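Local coordinates for protein GH127 beta-L-arabinofuranoside (Geobacillus stearothermophilus, PDB 4QJY) that probably hydrolyses terminal beta-L-arabinofuranosyl linkages in arabinose-containing glycans, as a glycoside hydrolase of family 127, at residues 379-384 with 409-414; 383-388 with 642-647. One frame throughout, in Å; residues are numbered along the deposited sequence.

Contact 1 (379-384 with 409-414)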
loop_
_atom_site.group_PDB
_atom_site.type_symbol
_atom_site.label_atom_id
_atom_site.label_comp_id
_atom_site.label_asym_id
_atom_site.label_seq_id
_atom_site.Cartn_x
_atom_site.Cartn_y
_atom_site.Cartn_z
ATOM N N PHE A 379 -8.173 -12.837 18.328
ATOM C CA PHE A 379 -8.713 -12.802 16.963
ATOM C C PHE A 379 -8.063 -11.772 16.062
ATOM O O PHE A 379 -7.520 -10.764 16.522
ATOM C CB PHE A 379 -10.200 -12.479 16.989
ATOM C CG PHE A 379 -11.009 -13.479 17.766
ATOM C CD1 PHE A 379 -11.079 -13.397 19.154
ATOM C CD2 PHE A 379 -11.652 -14.524 17.126
ATOM C CE1 PHE A 379 -11.820 -14.299 19.891
ATOM C CE2 PHE A 379 -12.409 -15.415 17.850
ATOM C CZ PHE A 379 -12.455 -15.329 19.233
ATOM N N PHE A 380 -8.110 -12.069 14.766
ATOM C CA PHE A 380 -7.732 -11.147 13.728
ATOM C C PHE A 380 -9.027 -10.692 13.095
ATOM O O PHE A 380 -9.941 -11.475 12.895
ATOM C CB PHE A 380 -6.922 -11.879 12.632
ATOM C CG PHE A 380 -5.449 -11.993 12.879
ATOM C CD1 PHE A 380 -4.714 -10.947 13.431
ATOM C CD2 PHE A 380 -4.771 -13.145 12.483
ATOM C CE1 PHE A 380 -3.351 -11.066 13.636
ATOM C CE2 PHE A 380 -3.402 -13.280 12.644
ATOM C CZ PHE A 380 -2.687 -12.234 13.243
ATOM N N TYR A 381 -9.052 -9.444 12.677
ATOM C CA TYR A 381 -10.062 -8.935 11.742
ATOM C C TYR A 381 -9.559 -9.181 10.308
ATOM O O TYR A 381 -10.258 -9.676 9.470
ATOM C CB TYR A 381 -10.189 -7.439 12.069
ATOM C CG TYR A 381 -11.436 -6.745 11.649
ATOM C CD1 TYR A 381 -11.659 -6.450 10.317
ATOM C CD2 TYR A 381 -12.387 -6.310 12.591
ATOM C CE1 TYR A 381 -12.802 -5.776 9.895
ATOM C CE2 TYR A 381 -13.542 -5.618 12.178
ATOM C CZ TYR A 381 -13.732 -5.353 10.809
ATOM O OH TYR A 381 -14.834 -4.670 10.319
ATOM N N VAL A 382 -8.288 -8.867 10.071
ATOM C CA VAL A 382 -7.600 -8.941 8.785
ATOM C C VAL A 382 -6.684 -10.141 8.734
ATOM O O VAL A 382 -6.042 -10.465 9.714
ATOM C CB VAL A 382 -6.812 -7.630 8.619
ATOM C CG1 VAL A 382 -5.642 -7.734 7.650
ATOM C CG2 VAL A 382 -7.769 -6.542 8.156
ATOM N N ASN A 383 -6.677 -10.850 7.615
ATOM C CA ASN A 383 -5.922 -12.110 7.447
ATOM C C ASN A 383 -4.940 -11.996 6.288
ATOM O O ASN A 383 -5.198 -12.437 5.161
ATOM C CB ASN A 383 -6.875 -13.286 7.206
ATOM C CG ASN A 383 -7.771 -13.566 8.408
ATOM O OD1 ASN A 383 -8.911 -13.094 8.456
ATOM N ND2 ASN A 383 -7.237 -14.273 9.409
ATOM N N PRO A 384 -3.787 -11.417 6.560
ATOM C CA PRO A 384 -2.776 -11.125 5.544
ATOM C C PRO A 384 -2.062 -12.391 5.087
ATOM O O PRO A 384 -2.106 -13.385 5.787
ATOM C CB PRO A 384 -1.811 -10.248 6.299
ATOM C CG PRO A 384 -1.881 -10.779 7.696
ATOM C CD PRO A 384 -3.295 -11.196 7.916
ATOM N N SER A 409 -14.941 -2.988 19.640
ATOM C CA SER A 409 -16.054 -2.429 18.834
ATOM C C SER A 409 -16.595 -3.400 17.763
ATOM O O SER A 409 -17.812 -3.502 17.572
ATOM C CB SER A 409 -15.664 -1.094 18.184
ATOM O OG SER A 409 -16.805 -0.476 17.604
ATOM N N CYS A 410 -15.683 -4.086 17.068
ATOM C CA CYS A 410 -16.015 -5.116 16.067
ATOM C C CYS A 410 -16.729 -4.595 14.813
ATOM O O CYS A 410 -16.141 -3.817 14.057
ATOM C CB CYS A 410 -16.810 -6.285 16.686
ATOM S SG CYS A 410 -15.819 -7.393 17.703
ATOM N N ALA A 411 -18.000 -4.981 14.653
ATOM C CA ALA A 411 -18.647 -5.281 13.328
ATOM C C ALA A 411 -18.360 -6.757 12.936
ATOM O O ALA A 411 -19.263 -7.595 12.861
ATOM C CB ALA A 411 -18.224 -4.312 12.218
ATOM N N CYS A 412 -17.083 -7.031 12.710
ATOM C CA CYS A 412 -16.614 -8.377 12.601
ATOM C C CYS A 412 -15.954 -8.793 13.911
ATOM O O CYS A 412 -15.210 -8.027 14.544
ATOM C CB CYS A 412 -15.626 -8.522 11.433
ATOM S SG CYS A 412 -15.159 -10.242 11.065
ATOM N N CYS A 413 -16.385 -9.954 14.374
ATOM C CA CYS A 413 -15.477 -11.077 14.608
ATOM C C CYS A 413 -16.064 -12.213 15.415
ATOM O O CYS A 413 -16.625 -13.135 14.814
ATOM C CB CYS A 413 -14.044 -10.721 15.060
ATOM S SG CYS A 413 -12.930 -11.856 14.209
ATOM N N PRO A 414 -15.945 -12.159 16.755
ATOM C CA PRO A 414 -15.949 -13.470 17.404
ATOM C C PRO A 414 -17.286 -14.224 17.349
ATOM O O PRO A 414 -17.274 -15.390 16.972
ATOM C CB PRO A 414 -15.456 -13.172 18.837
ATOM C CG PRO A 414 -14.957 -11.755 18.800
ATOM C CD PRO A 414 -15.780 -11.080 17.740
#

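Contact 2 (383-388 with 642-647)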
loop_
_atom_site.group_PDB
_atom_site.type_symbol
_atom_site.label_atom_id
_atom_site.label_comp_id
_atom_site.label_asym_id
_atom_site.label_seq_id
_atom_site.Cartn_x
_atom_site.Cartn_y
_atom_site.Cartn_z
ATOM N N ASN A 383 -6.677 -10.850 7.615
ATOM C CA ASN A 383 -5.922 -12.110 7.447
ATOM C C ASN A 383 -4.940 -11.996 6.288
ATOM O O ASN A 383 -5.198 -12.437 5.161
ATOM C CB ASN A 383 -6.875 -13.286 7.206
ATOM C CG ASN A 383 -7.771 -13.566 8.408
ATOM O OD1 ASN A 383 -8.911 -13.094 8.456
ATOM N ND2 ASN A 383 -7.237 -14.273 9.409
ATOM N N PRO A 384 -3.787 -11.417 6.560
ATOM C CA PRO A 384 -2.776 -11.125 5.544
ATOM C C PRO A 384 -2.062 -12.391 5.087
ATOM O O PRO A 384 -2.106 -13.385 5.787
ATOM C CB PRO A 384 -1.811 -10.248 6.299
ATOM C CG PRO A 384 -1.881 -10.779 7.696
ATOM C CD PRO A 384 -3.295 -11.196 7.916
ATOM N N LEU A 385 -1.456 -12.371 3.913
ATOM C CA LEU A 385 -0.703 -13.530 3.419
ATOM C C LEU A 385 0.796 -13.325 3.555
ATOM O O LEU A 385 1.570 -14.230 3.300
ATOM C CB LEU A 385 -1.083 -13.846 1.964
ATOM C CG LEU A 385 -2.325 -14.701 1.809
ATOM C CD1 LEU A 385 -3.556 -13.841 2.054
ATOM C CD2 LEU A 385 -2.394 -15.376 0.417
ATOM N N GLU A 386 1.203 -12.146 4.008
ATOM C CA GLU A 386 2.623 -11.807 4.224
ATOM C C GLU A 386 2.719 -10.761 5.322
ATOM O O GLU A 386 2.095 -9.703 5.239
ATOM C CB GLU A 386 3.188 -11.209 2.970
ATOM C CG GLU A 386 4.667 -10.878 2.998
ATOM C CD GLU A 386 5.059 -10.130 1.746
ATOM O OE1 GLU A 386 4.569 -10.531 0.678
ATOM O OE2 GLU A 386 5.791 -9.119 1.823
ATOM N N VAL A 387 3.521 -11.042 6.328
ATOM C CA VAL A 387 3.736 -10.098 7.336
ATOM C C VAL A 387 5.213 -9.849 7.581
ATOM O O VAL A 387 5.990 -10.773 7.746
ATOM C CB VAL A 387 3.085 -10.578 8.622
ATOM C CG1 VAL A 387 3.306 -9.565 9.709
ATOM C CG2 VAL A 387 1.609 -10.788 8.387
ATOM N N TRP A 388 5.556 -8.559 7.637
ATOM C CA TRP A 388 6.836 -8.050 8.205
ATOM C C TRP A 388 6.467 -7.125 9.350
ATOM O O TRP A 388 6.008 -6.047 9.098
ATOM C CB TRP A 388 7.611 -7.327 7.113
ATOM C CG TRP A 388 8.939 -6.792 7.523
ATOM C CD1 TRP A 388 9.656 -7.098 8.652
ATOM C CD2 TRP A 388 9.745 -5.876 6.768
ATOM N NE1 TRP A 388 10.842 -6.417 8.640
ATOM C CE2 TRP A 388 10.934 -5.679 7.492
ATOM C CE3 TRP A 388 9.565 -5.201 5.546
ATOM C CZ2 TRP A 388 11.921 -4.810 7.067
ATOM C CZ3 TRP A 388 10.568 -4.340 5.092
ATOM C CH2 TRP A 388 11.720 -4.142 5.861
ATOM N N VAL A 642 5.040 -15.698 5.678
ATOM C CA VAL A 642 4.813 -15.635 4.246
ATOM C C VAL A 642 4.092 -16.911 3.780
ATOM O O VAL A 642 4.437 -18.014 4.168
ATOM C CB VAL A 642 6.130 -15.489 3.436
ATOM C CG1 VAL A 642 5.850 -15.556 1.944
ATOM C CG2 VAL A 642 6.716 -14.117 3.609
ATOM N N VAL A 643 3.130 -16.743 2.896
ATOM C CA VAL A 643 2.528 -17.844 2.220
ATOM C C VAL A 643 3.177 -18.049 0.873
ATOM O O VAL A 643 3.567 -19.155 0.586
ATOM C CB VAL A 643 1.020 -17.638 2.070
ATOM C CG1 VAL A 643 0.396 -18.611 1.056
ATOM C CG2 VAL A 643 0.391 -17.817 3.422
ATOM N N TRP A 644 3.251 -17.008 0.026
ATOM C CA TRP A 644 3.869 -17.102 -1.295
ATOM C C TRP A 644 5.400 -16.912 -1.193
ATOM O O TRP A 644 5.863 -15.833 -0.870
ATOM C CB TRP A 644 3.278 -16.091 -2.230
ATOM C CG TRP A 644 1.877 -16.438 -2.604
ATOM C CD1 TRP A 644 0.720 -15.989 -1.997
ATOM C CD2 TRP A 644 1.473 -17.335 -3.611
ATOM N NE1 TRP A 644 -0.357 -16.575 -2.565
ATOM C CE2 TRP A 644 0.070 -17.408 -3.564
ATOM C CE3 TRP A 644 2.151 -18.081 -4.580
ATOM C CZ2 TRP A 644 -0.654 -18.147 -4.464
ATOM C CZ3 TRP A 644 1.402 -18.855 -5.457
ATOM C CH2 TRP A 644 0.034 -18.923 -5.354
ATOM N N VAL A 645 6.181 -17.966 -1.437
ATOM C CA VAL A 645 7.626 -17.857 -1.298
ATOM C C VAL A 645 8.328 -17.708 -2.638
ATOM O O VAL A 645 7.853 -18.202 -3.665
ATOM C CB VAL A 645 8.212 -18.955 -0.372
ATOM C CG1 VAL A 645 7.175 -19.970 0.116
ATOM C CG2 VAL A 645 9.427 -19.618 -0.936
ATOM N N ASN A 646 9.433 -17.006 -2.615
ATOM C CA ASN A 646 10.207 -16.845 -3.796
ATOM C C ASN A 646 10.750 -18.163 -4.294
ATOM O O ASN A 646 11.209 -18.973 -3.559
ATOM C CB ASN A 646 11.310 -15.827 -3.603
ATOM C CG ASN A 646 10.791 -14.436 -3.464
ATOM O OD1 ASN A 646 11.116 -13.754 -2.540
ATOM N ND2 ASN A 646 9.970 -14.038 -4.365
ATOM N N GLU A 647 10.654 -18.342 -5.582
ATOM C CA GLU A 647 11.188 -19.481 -6.246
ATOM C C GLU A 647 12.572 -19.173 -6.689
ATOM O O GLU A 647 12.852 -18.071 -7.030
ATOM C CB GLU A 647 10.421 -19.660 -7.498
ATOM C CG GLU A 647 9.577 -20.879 -7.628
ATOM C CD GLU A 647 8.629 -20.756 -8.803
ATOM O OE1 GLU A 647 8.636 -19.732 -9.523
ATOM O OE2 GLU A 647 7.878 -21.687 -9.012
HETATM O O HOH W 1 2.633 -14.287 0.803
HETATM O O HOH W 2 4.759 -13.035 -0.307
#

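Contact 1 (379-384 with 409-414)
Y381 meets C412 because its CG leaves anti to the backbone N (chi1 -159°), which swings the phenol ring back to the 409-414 loop and under CB of C412. That CB settles over one face in a CH-pi contact, 3.9 Å from the ring centroid. The cysteine's own torsion (chi1 -172°) places SG above the same face, a long sulfur-aromatic approach at 4.9 Å from the centroid. C412, C413 and P414 each have a second conformer, and the account, the SG approach above all, holds for the one described. At the rim the backbone O of C410 lies near the ring plane, though this poorly ordered residue leaves that edge loosely defined. The phenol OH lies beside CB of A411 and is hydrogen-bonded to E317.

F379 repeats the theme with a proline. CB of P414 sits over a face of its ring, off-centre, with CZ of F379 the nearest atom at 3.7 Å. SG of C413 comes obliquely to the same ring and touches F379 CB at 3.9 Å. With no hydrogen bond between the segments, apolar and sulfur-aromatic contacts carry the join. V34 of helix 22-42 also packs on F379. Two loops of the GH127 catalytic domain are thus packed together where C413, as N-cap residue, and P414 begin helix 414-422, beside the C335-C412 disulfide that ties this turn to helix 334-350.

Contact 2 (383-388 with 642-647)
Backbone hydrogen bonding ties L385 to V643: the amide N of V643 donates to the carbonyl O of L385 over 3.0 Å. Next to it, E386 and V642 form an antiparallel, non-hydrogen-bonded pair, their CA atoms 4.4 Å apart.

Water extends this polar seam. One molecule donates to the O of L385 at 2.7 Å and accepts from the N of W644, so the leucine carbonyl is gripped by two donors. A second donates both to OE1 of E386, at 2.7 Å, and to the O of W644. The glutamate can span to it because its CG is anti to the backbone N (chi1 -177°) and the chain stays extended beyond.

Strand 386-387, from the catalytic domain, is in this way added to the mixed sheet of the C-terminal domain through strand 641-647, near the end of the chain. The pairing continues in a backbone bond between V387 and M641, while V642 is bonded to L561 of strand 557-562.

Apolar contacts flank the bridge. E386 and V642 point the same way from the sheet and run side by side, with CG of the glutamate 3.9 Å from CG2 of the valine. L385 lies alongside W644, its CD2 at the edge of the indole and 4.0 Å from CD1. V643 turns toward 383-388, and its CG1 comes within 4.3 Å of CD2 of L385, while V558 and C560 pack against its side chain.

How the contacts relate
Contacts 1 and 2 start from the same run of chain, sharing N383 and P384, and their centres lie about 19 Å apart. Both are buried, but the centre of contact 1 lies nearer the centre of the chain, about 12 Å against about 22 Å. Contact 1 joins two loops within the catalytic domain, whereas contact 2 attaches the catalytic-domain strand 386-387 to the C-terminal sheet. Their chemistry follows: aromatic faces against cysteine and proline with no direct hydrogen bond in the first, backbone pairing and bridging water in the second. The 383-388 segment also meets the second subunit, where W388 touches R544 and F321 of that chain; no other chain of the assembly touches contact 1.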